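Local coordinates for bacterial transferase hexapeptide (Three repeats) family protein (Acinetobacter baumannii, PDB 4M9C), which probably transfers an acetyl group to a UDP-linked amino sugar during bacterial biosynthesis of UDP-N,N'-diacetylbacillosamine, at residues A92-N97 against S110-F115; P114-T119 against F128-Y133; I5-A10 against A65-I70. All coordinates share one frame; numbering follows the deposited sequence.

In the fold
The chain opens with the Rossmann-like N-terminal domain, where contact 3 sets strand 3-8 directly beside strand 63-68 and closes a loop that includes strands 33-36, 44-45 and 48-51 and two helices. Contacts 1 and 2 follow in series at the start of the left-handed beta-helix. Contact 1 lays the linker 92-97 along 110-115, and contact 2 stacks the next corner on it; the two overlap at Pro114 and Phe115, and Leu111 and Cys113 exchange backbone bonds with Ala130. Val93 CG2 packs on Thr67 OG1, tying contact 1 to contact 3, while His129 lies against the carbonyls of 68-70, so the two domains meet here.

Contact 1: A92-N97 against S110-F115; sequences AVQSTN and SLLCPF
The backbones of 92-97 and 110-115 run side by side in nearly the same direction, and a single beta bridge joins Val93 to Leu111. Two nearly straight bonds make it: Val93 N gives its hydrogen to Ser110 O at 3.1 Å, and Leu112 N gives one to Val93 O at 2.8 Å. A water held by Ser110 OG also donates weakly to Val93 O.

Beside this bridge, Val93 and Leu111 lie alongside each other, pointing the same way, with Leu111 CD1 3.8 Å from Val93 CB. Ser95 CB rests against Pro114, its CB 3.6 Å from Pro114 N. The far end is held by Asn97. With chi1 at 69°, its CG sits between its own backbone N and carbonyl carbon, and the amide reaches across to Phe115. Asn97 OD1 takes the hydrogen of Phe115 N at 2.7 Å; the N-H points almost straight at the oxygen, and the nitrogen lies 30° out of the amide's carbonyl plane. Asn97 ND2 then lies over the centre of the Phe115 ring, 3.1 Å above its plane, with amide and ring planes 58° apart.

One amide thus satisfies a backbone N-H at the turn and covers a ring face with its nitrogen, carrying the linker onto the first beta-helix coil at the trimer interface, where Phe115 packs on Phe115 of the third subunit.

Contact 2: P114-T119 against F128-Y133; sequences PFTCLT and FHANIY
Successive coils of the left-handed beta-helix meet at a corner here, where Pro114 and Phe115 lie against Ile132 and Tyr133, eighteen residues further on. Tyr133 N donates to Pro114 O at 3.2 Å. Both aromatic residues take positive phi, and their side chains leave the corner side by side, pointing the same way.

The Phe115 and Tyr133 rings are almost parallel, their planes at 3°, but slid apart so far that they barely overlap, with centroids 4.8 Å apart. The offset brings Phe115 CB over one face of the Tyr133 ring, a CH-pi contact 4.0 Å from the centroid. Such stacking of equivalent positions from coil to coil is characteristic of the left-handed beta-helix, and here it lies at the subunit interface: Tyr133 OH is hydrogen-bonded to Phe115 O of the second subunit.

Alongside the aromatic pair, Ile132 CG2 packs on Pro114 CD at 3.6 Å. Thr116 brings its methyl rather than its hydroxyl to the next coil: CG2, anti to the carbonyl carbon, comes 3.8 Å from Ala130 CB, while OG1 is hydrogen-bonded to Cys113 O and Thr98 OG1.

Contact 3: I5-A10 against A65-I70; sequences IGVYGA and AVTIAI
Strands 5-8 and 65-68 pair in parallel register, Ile5 beside Ala65 through to Tyr8 beside Ile68, with axes 4.6 Å apart and a 21° twist between them. Gly6 N donates to Ala65 O at 2.8 Å, Thr67 N to Gly6 O, and Tyr8 N to Thr67 O. A fourth bond, from Ala69 N to Tyr8 O at 2.9 Å, is more bent and carries the pairing just past the strand ends.

On the face bearing Ile5, Val7, Ala65 and Thr67, Val7 and Thr67 lie alongside each other, their CG2 methyls 3.9 Å apart. Val7 CG1, anti to the backbone N (chi1 173°), points forward along the pair and meets Ala69 CB. Helix 14-24 packs on this face, with Val17 on Thr67 and Ala69, and Met18 and Val21 on Val7.

Across the sheet, Val66, Tyr8 and Ile68 share the other face. Tyr8 CB rests on Val66 CG1, at 4.0 Å, and on Ile68 CG1, at 4.1 Å. From there the phenol runs away from strand 65-68 to helix 73-85, where it meets Leu79 and Leu82; Val66 CG1 sits at the ring's edge, near its plane. Beyond the strand end, Ile70 reaches across, its CG1 3.5 Å from Tyr8 O and 3.9 Å from Gly9 CA.

Gly9, at phi 117°, takes a backbone shape that suits glycine and lies close against Ile70 CG1, while bare Gly6 leaves Val66 CG2 close to its CA. The four backbone bonds join two inner neighbours of the Rossmann-type sheet, and mainly apolar side chains carry helix 14-24 on one face and helix 73-85 on the other, with the glycine turn leading from strand 3-8 toward helix 14-24.

Contact 1: A92-N97 against S110-F115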
loop_
_atom_site.group_PDB
_atom_site.type_symbol
_atom_site.label_atom_id
_atom_site.label_comp_id
_atom_site.label_asym_id
_atom_site.label_seq_id
_atom_site.Cartn_x
_atom_site.Cartn_y
_atom_site.Cartn_z
ATOM N N ALA A 92 -22.163 6.076 -4.163
ATOM C CA ALA A 92 -21.030 5.239 -3.788
ATOM C C ALA A 92 -19.872 5.605 -4.710
ATOM O O ALA A 92 -20.050 5.735 -5.923
ATOM C CB ALA A 92 -21.384 3.753 -3.925
ATOM N N VAL A 93 -18.686 5.772 -4.139
ATOM C CA VAL A 93 -17.535 6.201 -4.915
ATOM C C VAL A 93 -16.379 5.249 -4.641
ATOM O O VAL A 93 -16.048 5.006 -3.483
ATOM C CB VAL A 93 -17.136 7.637 -4.509
ATOM C CG1 VAL A 93 -15.860 8.078 -5.207
ATOM C CG2 VAL A 93 -18.264 8.594 -4.825
ATOM N N GLN A 94 -15.796 4.684 -5.696
ATOM C CA GLN A 94 -14.582 3.887 -5.571
ATOM C C GLN A 94 -13.483 4.564 -6.360
ATOM O O GLN A 94 -13.698 5.580 -7.013
ATOM C CB GLN A 94 -14.753 2.482 -6.165
ATOM C CG GLN A 94 -15.941 1.706 -5.680
ATOM C CD GLN A 94 -17.187 2.001 -6.489
ATOM O OE1 GLN A 94 -18.260 2.228 -5.924
ATOM N NE2 GLN A 94 -17.057 1.986 -7.824
ATOM N N SER A 95 -12.303 3.972 -6.327
ATOM C CA SER A 95 -11.216 4.438 -7.158
ATOM C C SER A 95 -10.991 3.392 -8.219
ATOM O O SER A 95 -11.360 2.230 -8.039
ATOM C CB SER A 95 -9.957 4.604 -6.324
ATOM O OG SER A 95 -10.228 5.480 -5.250
ATOM N N THR A 96 -10.384 3.805 -9.322
ATOM C CA THR A 96 -10.092 2.886 -10.417
ATOM C C THR A 96 -9.309 1.666 -9.947
ATOM O O THR A 96 -9.591 0.548 -10.361
ATOM C CB THR A 96 -9.311 3.592 -11.530
ATOM O OG1 THR A 96 -10.081 4.702 -11.999
ATOM C CG2 THR A 96 -9.045 2.635 -12.711
ATOM N N ASN A 97 -8.326 1.865 -9.078
ATOM C CA ASN A 97 -7.497 0.734 -8.684
ATOM C C ASN A 97 -7.987 -0.017 -7.439
ATOM O O ASN A 97 -7.286 -0.895 -6.933
ATOM C CB ASN A 97 -6.024 1.142 -8.526
ATOM C CG ASN A 97 -5.791 2.056 -7.326
ATOM O OD1 ASN A 97 -6.707 2.328 -6.550
ATOM N ND2 ASN A 97 -4.562 2.538 -7.181
ATOM N N SER A 110 -20.750 4.340 0.490
ATOM C CA SER A 110 -19.354 3.978 0.712
ATOM C C SER A 110 -18.427 4.896 -0.077
ATOM O O SER A 110 -18.804 5.461 -1.101
ATOM C CB SER A 110 -19.085 2.502 0.371
ATOM O OG SER A 110 -19.326 2.251 -1.006
ATOM N N LEU A 111 -17.213 5.060 0.428
ATOM C CA LEU A 111 -16.210 5.867 -0.241
ATOM C C LEU A 111 -14.876 5.137 -0.139
ATOM O O LEU A 111 -14.307 5.033 0.944
ATOM C CB LEU A 111 -16.114 7.238 0.430
ATOM C CG LEU A 111 -14.927 8.100 -0.005
ATOM C CD1 LEU A 111 -15.045 8.490 -1.467
ATOM C CD2 LEU A 111 -14.828 9.334 0.874
ATOM N N LEU A 112 -14.389 4.605 -1.260
ATOM C CA LEU A 112 -13.153 3.818 -1.247
ATOM C C LEU A 112 -12.088 4.530 -2.064
ATOM O O LEU A 112 -12.190 4.611 -3.288
ATOM C CB LEU A 112 -13.405 2.404 -1.796
ATOM C CG LEU A 112 -14.616 1.691 -1.175
ATOM C CD1 LEU A 112 -14.988 0.388 -1.929
ATOM C CD2 LEU A 112 -14.401 1.424 0.294
ATOM N N CYS A 113 -11.060 5.030 -1.386
ATOM C CA CYS A 113 -10.031 5.833 -2.029
ATOM C C CYS A 113 -8.985 4.960 -2.745
ATOM O O CYS A 113 -9.056 3.733 -2.699
ATOM C CB CYS A 113 -9.394 6.772 -0.992
ATOM S SG CYS A 113 -10.620 7.940 -0.251
ATOM N N PRO A 114 -8.023 5.595 -3.432
ATOM C CA PRO A 114 -7.015 4.837 -4.181
ATOM C C PRO A 114 -6.224 3.831 -3.340
ATOM O O PRO A 114 -5.886 4.097 -2.183
ATOM C CB PRO A 114 -6.096 5.933 -4.719
ATOM C CG PRO A 114 -7.047 7.105 -4.933
ATOM C CD PRO A 114 -7.964 7.039 -3.734
ATOM N N PHE A 115 -5.943 2.684 -3.944
ATOM C CA PHE A 115 -5.180 1.601 -3.318
ATOM C C PHE A 115 -5.890 0.947 -2.141
ATOM O O PHE A 115 -5.246 0.407 -1.235
ATOM C CB PHE A 115 -3.768 2.060 -2.908
ATOM C CG PHE A 115 -2.962 2.578 -4.053
ATOM C CD1 PHE A 115 -2.382 1.700 -4.963
ATOM C CD2 PHE A 115 -2.814 3.942 -4.251
ATOM C CE1 PHE A 115 -1.651 2.175 -6.047
ATOM C CE2 PHE A 115 -2.086 4.423 -5.326
ATOM C CZ PHE A 115 -1.498 3.538 -6.225
HETATM O O HOH W 1 -17.614 2.760 -3.190
#

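Contact 2: P114-T119 against F128-Y133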
loop_
_atom_site.group_PDB
_atom_site.type_symbol
_atom_site.label_atom_id
_atom_site.label_comp_id
_atom_site.label_asym_id
_atom_site.label_seq_id
_atom_site.Cartn_x
_atom_site.Cartn_y
_atom_site.Cartn_z
ATOM N N PRO A 114 -8.023 5.595 -3.432
ATOM C CA PRO A 114 -7.015 4.837 -4.181
ATOM C C PRO A 114 -6.224 3.831 -3.340
ATOM O O PRO A 114 -5.886 4.097 -2.183
ATOM C CB PRO A 114 -6.096 5.933 -4.719
ATOM C CG PRO A 114 -7.047 7.105 -4.933
ATOM C CD PRO A 114 -7.964 7.039 -3.734
ATOM N N PHE A 115 -5.943 2.684 -3.944
ATOM C CA PHE A 115 -5.180 1.601 -3.318
ATOM C C PHE A 115 -5.890 0.947 -2.141
ATOM O O PHE A 115 -5.246 0.407 -1.235
ATOM C CB PHE A 115 -3.768 2.060 -2.908
ATOM C CG PHE A 115 -2.962 2.578 -4.053
ATOM C CD1 PHE A 115 -2.382 1.700 -4.963
ATOM C CD2 PHE A 115 -2.814 3.942 -4.251
ATOM C CE1 PHE A 115 -1.651 2.175 -6.047
ATOM C CE2 PHE A 115 -2.086 4.423 -5.326
ATOM C CZ PHE A 115 -1.498 3.538 -6.225
ATOM N N THR A 116 -7.213 0.982 -2.149
ATOM C CA THR A 116 -7.956 0.265 -1.121
ATOM C C THR A 116 -8.272 -1.151 -1.570
ATOM O O THR A 116 -8.308 -1.446 -2.765
ATOM C CB THR A 116 -9.274 0.952 -0.756
ATOM O OG1 THR A 116 -9.912 1.431 -1.948
ATOM C CG2 THR A 116 -9.018 2.110 0.221
ATOM N N CYS A 117 -8.533 -2.015 -0.601
ATOM C CA CYS A 117 -8.747 -3.419 -0.882
ATOM C C CYS A 117 -9.722 -4.007 0.120
ATOM O O CYS A 117 -9.535 -3.867 1.326
ATOM C CB CYS A 117 -7.418 -4.171 -0.810
ATOM S SG CYS A 117 -7.537 -5.956 -1.240
ATOM N N LEU A 118 -10.772 -4.639 -0.389
ATOM C CA LEU A 118 -11.698 -5.417 0.427
ATOM C C LEU A 118 -11.604 -6.856 -0.087
ATOM O O LEU A 118 -11.772 -7.087 -1.288
ATOM C CB LEU A 118 -13.120 -4.892 0.227
ATOM C CG LEU A 118 -13.724 -3.765 1.081
ATOM C CD1 LEU A 118 -12.711 -2.888 1.832
ATOM C CD2 LEU A 118 -14.661 -2.925 0.242
ATOM N N THR A 119 -11.318 -7.823 0.785
ATOM C CA THR A 119 -11.129 -9.192 0.306
ATOM C C THR A 119 -12.452 -9.964 0.165
ATOM O O THR A 119 -13.257 -9.620 -0.684
ATOM C CB THR A 119 -10.054 -9.969 1.099
ATOM O OG1 THR A 119 -10.451 -10.116 2.466
ATOM C CG2 THR A 119 -8.701 -9.243 1.029
ATOM N N PHE A 128 -19.474 3.945 5.042
ATOM C CA PHE A 128 -18.102 3.535 5.308
ATOM C C PHE A 128 -17.127 4.374 4.496
ATOM O O PHE A 128 -17.356 4.640 3.310
ATOM C CB PHE A 128 -17.932 2.059 4.948
ATOM C CG PHE A 128 -16.555 1.529 5.172
ATOM C CD1 PHE A 128 -15.992 1.538 6.438
ATOM C CD2 PHE A 128 -15.840 0.957 4.122
ATOM C CE1 PHE A 128 -14.715 1.024 6.657
ATOM C CE2 PHE A 128 -14.569 0.425 4.325
ATOM C CZ PHE A 128 -13.998 0.462 5.604
ATOM N N HIS A 129 -16.048 4.801 5.144
ATOM C CA HIS A 129 -14.995 5.572 4.492
ATOM C C HIS A 129 -13.669 4.843 4.641
ATOM O O HIS A 129 -13.207 4.598 5.763
ATOM C CB HIS A 129 -14.868 6.960 5.113
ATOM C CG HIS A 129 -15.845 7.961 4.577
ATOM N ND1 HIS A 129 -15.568 9.310 4.527
ATOM C CD2 HIS A 129 -17.091 7.812 4.063
ATOM C CE1 HIS A 129 -16.600 9.952 4.005
ATOM N NE2 HIS A 129 -17.539 9.066 3.719
ATOM N N ALA A 130 -13.061 4.493 3.510
ATOM C CA ALA A 130 -11.742 3.865 3.495
ATOM C C ALA A 130 -10.805 4.759 2.709
ATOM O O ALA A 130 -10.910 4.850 1.487
ATOM C CB ALA A 130 -11.813 2.513 2.837
ATOM N N ASN A 131 -9.896 5.431 3.400
ATOM C CA ASN A 131 -8.937 6.291 2.720
ATOM C C ASN A 131 -7.779 5.483 2.175
ATOM O O ASN A 131 -7.710 4.271 2.374
ATOM C CB ASN A 131 -8.417 7.404 3.636
ATOM C CG ASN A 131 -8.281 8.741 2.904
ATOM O OD1 ASN A 131 -7.750 8.820 1.781
ATOM N ND2 ASN A 131 -8.786 9.794 3.532
ATOM N N ILE A 132 -6.875 6.162 1.484
ATOM C CA ILE A 132 -5.838 5.485 0.710
ATOM C C ILE A 132 -5.035 4.413 1.445
ATOM O O ILE A 132 -4.619 4.585 2.601
ATOM C CB ILE A 132 -4.911 6.490 0.016
ATOM C CG1 ILE A 132 -4.263 7.423 1.026
ATOM C CG2 ILE A 132 -5.703 7.333 -0.978
ATOM C CD1 ILE A 132 -3.264 8.360 0.371
ATOM N N TYR A 133 -4.852 3.292 0.757
ATOM C CA TYR A 133 -4.082 2.144 1.261
ATOM C C TYR A 133 -4.731 1.408 2.419
ATOM O O TYR A 133 -4.122 0.502 2.961
ATOM C CB TYR A 133 -2.649 2.531 1.653
ATOM C CG TYR A 133 -1.870 3.183 0.534
ATOM C CD1 TYR A 133 -1.171 2.415 -0.397
ATOM C CD2 TYR A 133 -1.828 4.561 0.414
ATOM C CE1 TYR A 133 -0.460 3.012 -1.417
ATOM C CE2 TYR A 133 -1.126 5.168 -0.594
ATOM C CZ TYR A 133 -0.445 4.392 -1.511
ATOM O OH TYR A 133 0.258 5.014 -2.511
#

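Contact 3: I5-A10 against A65-I70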
loop_
_atom_site.group_PDB
_atom_site.type_symbol
_atom_site.label_atom_id
_atom_site.label_comp_id
_atom_site.label_asym_id
_atom_site.label_seq_id
_atom_site.Cartn_x
_atom_site.Cartn_y
_atom_site.Cartn_z
ATOM N N ILE A 5 -24.281 16.822 -8.865
ATOM C CA ILE A 5 -23.598 16.067 -7.824
ATOM C C ILE A 5 -22.914 17.023 -6.857
ATOM O O ILE A 5 -22.188 17.930 -7.267
ATOM C CB ILE A 5 -22.574 15.078 -8.423
ATOM C CG1 ILE A 5 -23.312 13.908 -9.093
ATOM C CG2 ILE A 5 -21.632 14.585 -7.346
ATOM C CD1 ILE A 5 -22.402 12.906 -9.820
ATOM N N GLY A 6 -23.170 16.841 -5.570
ATOM C CA GLY A 6 -22.454 17.615 -4.576
ATOM C C GLY A 6 -21.442 16.767 -3.831
ATOM O O GLY A 6 -21.701 15.593 -3.532
ATOM N N VAL A 7 -20.285 17.358 -3.545
ATOM C CA VAL A 7 -19.309 16.749 -2.644
ATOM C C VAL A 7 -19.393 17.520 -1.324
ATOM O O VAL A 7 -19.053 18.705 -1.266
ATOM C CB VAL A 7 -17.869 16.827 -3.219
ATOM C CG1 VAL A 7 -16.837 16.348 -2.190
ATOM C CG2 VAL A 7 -17.757 16.032 -4.527
ATOM N N TYR A 8 -19.859 16.856 -0.271
ATOM C CA TYR A 8 -20.107 17.544 0.993
ATOM C C TYR A 8 -18.826 17.591 1.802
ATOM O O TYR A 8 -18.350 16.567 2.285
ATOM C CB TYR A 8 -21.217 16.852 1.782
ATOM C CG TYR A 8 -22.117 17.814 2.555
ATOM C CD1 TYR A 8 -21.587 18.901 3.237
ATOM C CD2 TYR A 8 -23.496 17.622 2.595
ATOM C CE1 TYR A 8 -22.410 19.779 3.936
ATOM C CE2 TYR A 8 -24.319 18.482 3.285
ATOM C CZ TYR A 8 -23.776 19.558 3.957
ATOM O OH TYR A 8 -24.614 20.411 4.645
ATOM N N GLY A 9 -18.264 18.786 1.928
ATOM C CA GLY A 9 -16.961 18.962 2.543
ATOM C C GLY A 9 -15.963 19.519 1.543
ATOM O O GLY A 9 -15.492 18.800 0.662
ATOM N N ALA A 10 -15.652 20.807 1.664
ATOM C CA ALA A 10 -14.657 21.438 0.813
ATOM C C ALA A 10 -13.275 21.196 1.400
ATOM O O ALA A 10 -12.322 20.909 0.676
ATOM C CB ALA A 10 -14.929 22.916 0.686
ATOM N N ALA A 65 -27.619 14.319 -6.164
ATOM C CA ALA A 65 -26.902 13.236 -5.493
ATOM C C ALA A 65 -25.649 13.785 -4.813
ATOM O O ALA A 65 -25.034 14.748 -5.283
ATOM C CB ALA A 65 -26.538 12.142 -6.494
ATOM N N VAL A 66 -25.272 13.173 -3.700
ATOM C CA VAL A 66 -24.154 13.685 -2.926
ATOM C C VAL A 66 -23.237 12.562 -2.440
ATOM O O VAL A 66 -23.699 11.489 -2.060
ATOM C CB VAL A 66 -24.664 14.504 -1.722
ATOM C CG1 VAL A 66 -23.568 14.677 -0.663
ATOM C CG2 VAL A 66 -25.205 15.858 -2.187
ATOM N N THR A 67 -21.935 12.819 -2.475
ATOM C CA THR A 67 -20.984 12.012 -1.724
ATOM C C THR A 67 -20.437 12.890 -0.602
ATOM O O THR A 67 -20.032 14.035 -0.826
ATOM C CB THR A 67 -19.830 11.456 -2.612
ATOM O OG1 THR A 67 -18.849 10.821 -1.781
ATOM C CG2 THR A 67 -19.155 12.583 -3.377
ATOM N N ILE A 68 -20.456 12.363 0.616
ATOM C CA ILE A 68 -19.992 13.113 1.771
ATOM C C ILE A 68 -18.510 12.807 1.976
ATOM O O ILE A 68 -18.148 11.698 2.349
ATOM C CB ILE A 68 -20.787 12.707 3.022
ATOM C CG1 ILE A 68 -22.276 13.057 2.836
ATOM C CG2 ILE A 68 -20.191 13.360 4.283
ATOM C CD1 ILE A 68 -23.212 12.358 3.830
ATOM N N ALA A 69 -17.658 13.794 1.721
ATOM C CA ALA A 69 -16.216 13.619 1.840
ATOM C C ALA A 69 -15.755 13.613 3.302
ATOM O O ALA A 69 -14.661 13.145 3.623
ATOM C CB ALA A 69 -15.503 14.728 1.072
ATOM N N ILE A 70 -16.596 14.135 4.184
ATOM C CA ILE A 70 -16.215 14.356 5.583
ATOM C C ILE A 70 -15.932 13.077 6.365
ATOM O O ILE A 70 -16.792 12.194 6.472
ATOM C CB ILE A 70 -17.281 15.216 6.278
ATOM C CG1 ILE A 70 -17.284 16.611 5.633
ATOM C CG2 ILE A 70 -17.039 15.276 7.797
ATOM C CD1 ILE A 70 -18.530 17.440 5.913
#